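Local atomic coordinates of pectate lyase (Pectobacterium carotovorum, PDB entry 4U49), a protein that probably cleaves polygalacturonate and methyl-esterified pectins by calcium-dependent elimination, acting within the chain and leaving unsaturated galacturonosyl ends. Residues G44-Q49 / T92-N97. Numbering follows the deposited sequence.
Sequences GNVVRQ and TVSGNN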
# COMPACT_ATOMS: atom_id res chain seq x y z
N GLY A 44 -15.64 3.80 -15.06
CA GLY A 44 -16.41 2.70 -14.51
C GLY A 44 -16.40 1.50 -15.43
O GLY A 44 -16.16 1.64 -16.63
N ASN A 45 -16.63 0.32 -14.85
CA ASN A 45 -16.91 -0.88 -15.63
C ASN A 45 -15.73 -1.31 -16.50
O ASN A 45 -15.91 -1.65 -17.67
CB ASN A 45 -18.15 -0.63 -16.49
CG ASN A 45 -18.81 -1.91 -16.97
OD1 ASN A 45 -18.69 -2.96 -16.34
ND2 ASN A 45 -19.52 -1.82 -18.09
N VAL A 46 -14.52 -1.30 -15.94
CA VAL A 46 -13.34 -1.61 -16.73
C VAL A 46 -13.15 -3.12 -16.87
O VAL A 46 -13.47 -3.89 -15.96
CB VAL A 46 -12.06 -0.95 -16.14
CG1 VAL A 46 -12.39 0.42 -15.57
CG2 VAL A 46 -11.45 -1.81 -15.07
N VAL A 47 -12.65 -3.55 -18.02
CA VAL A 47 -12.47 -4.97 -18.28
C VAL A 47 -11.02 -5.32 -18.61
O VAL A 47 -10.61 -6.47 -18.49
CB VAL A 47 -13.38 -5.46 -19.43
CG1 VAL A 47 -14.84 -5.28 -19.06
CG2 VAL A 47 -13.06 -4.72 -20.73
N ARG A 48 -10.25 -4.32 -19.03
CA ARG A 48 -8.84 -4.53 -19.37
C ARG A 48 -8.04 -3.24 -19.24
O ARG A 48 -8.60 -2.15 -19.36
CB ARG A 48 -8.71 -5.09 -20.79
CG ARG A 48 -7.37 -5.73 -21.08
CD ARG A 48 -7.28 -6.21 -22.53
NE ARG A 48 -6.85 -5.15 -23.44
CZ ARG A 48 -7.57 -4.70 -24.46
NH1 ARG A 48 -8.77 -5.22 -24.70
NH2 ARG A 48 -7.09 -3.73 -25.23
N GLN A 49 -6.75 -3.37 -19.00
CA GLN A 49 -5.85 -2.22 -18.94
C GLN A 49 -4.57 -2.50 -19.72
O GLN A 49 -4.02 -3.60 -19.65
CB GLN A 49 -5.53 -1.86 -17.49
CG GLN A 49 -6.76 -1.54 -16.66
CD GLN A 49 -6.41 -1.24 -15.22
OE1 GLN A 49 -6.39 -0.08 -14.80
NE2 GLN A 49 -6.14 -2.29 -14.44
N THR A 92 -7.21 2.28 -20.15
CA THR A 92 -8.23 1.41 -19.58
C THR A 92 -9.31 1.14 -20.61
O THR A 92 -9.73 2.05 -21.33
CB THR A 92 -8.86 2.00 -18.31
OG1 THR A 92 -9.59 3.19 -18.65
CG2 THR A 92 -7.79 2.34 -17.29
N VAL A 93 -9.75 -0.11 -20.68
CA VAL A 93 -10.82 -0.49 -21.59
C VAL A 93 -12.06 -0.85 -20.78
O VAL A 93 -12.01 -1.69 -19.88
CB VAL A 93 -10.41 -1.67 -22.48
CG1 VAL A 93 -11.50 -1.98 -23.50
CG2 VAL A 93 -9.10 -1.35 -23.19
N SER A 94 -13.18 -0.19 -21.09
CA SER A 94 -14.42 -0.39 -20.35
C SER A 94 -15.37 -1.29 -21.12
O SER A 94 -15.13 -1.62 -22.28
CB SER A 94 -15.09 0.95 -20.04
OG SER A 94 -14.32 1.71 -19.13
N GLY A 95 -16.46 -1.68 -20.47
CA GLY A 95 -17.44 -2.58 -21.07
C GLY A 95 -18.16 -2.00 -22.27
O GLY A 95 -18.64 -2.74 -23.13
N ASN A 96 -18.24 -0.68 -22.33
CA ASN A 96 -18.84 -0.01 -23.48
C ASN A 96 -17.83 0.16 -24.61
O ASN A 96 -18.07 0.91 -25.56
CB ASN A 96 -19.41 1.35 -23.08
CG ASN A 96 -18.37 2.27 -22.48
OD1 ASN A 96 -17.20 1.91 -22.37
ND2 ASN A 96 -18.79 3.47 -22.10
N ASN A 97 -16.70 -0.54 -24.48
CA ASN A 97 -15.60 -0.55 -25.45
C ASN A 97 -14.81 0.75 -25.53
O ASN A 97 -13.90 0.88 -26.35
CB ASN A 97 -16.12 -0.91 -26.85
CG ASN A 97 -16.80 -2.27 -26.89
OD1 ASN A 97 -16.51 -3.15 -26.08
ND2 ASN A 97 -17.72 -2.44 -27.84
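Arg48 and Val93 project from the same face of two antiparallel strands, running alongside one another. With CG anti to the backbone N (chi1 -162°) and the chain bent at chi3, the guanidinium of Arg48 is laid over Val93, whose CG2 sits against one of its faces, off toward the rim and 3.7 Å from NH2. The flat cation can thus pack on a methyl while its N-H groups point elsewhere: NH2 forms a salt bridge with Asp50, and NE has a long, weak ion pair with Glu67. Val93 uses its other branch, CG1, to meet CG2 of Val47 at 4.2 Å; a beta-branched residue suits the extended backbone at Val93, whereas at Val47 the chain turns out of the extended form.

On the other face, Gln49 and Thr92 also run alongside each other. The Thr92 methyl CG2 lies 3.7 Å from Gln49 OE1, and the amide of this buried glutamine is satisfied beyond the pair, OE1 by Trp39 NE1 and NE2 by the carbonyls of Asp72 and Asn69.

Between these faces, Val93 O accepts two bonds, a short, straight one from Val47 N (2.7 Å) and a longer one from Arg48 N (3.3 Å). Val93 N returns a bond to Arg48 O at 2.7 Å. Beyond the bulge, Gly95 N donates to Asn45 O at 2.9 Å, and the bare CA of Gly95 lets the Asn45 amide come close, with ND2 3.7 Å away. Ser94 then starts a type I turn, closed by Asn97 N to Ser94 O, that leads into strand 99-106. Two residues, Val47 and Arg48, set opposite the single Val93 make a classic beta bulge, here joining the central strands of the four-stranded antiparallel sheet in the N-terminal region, away from the calcium site.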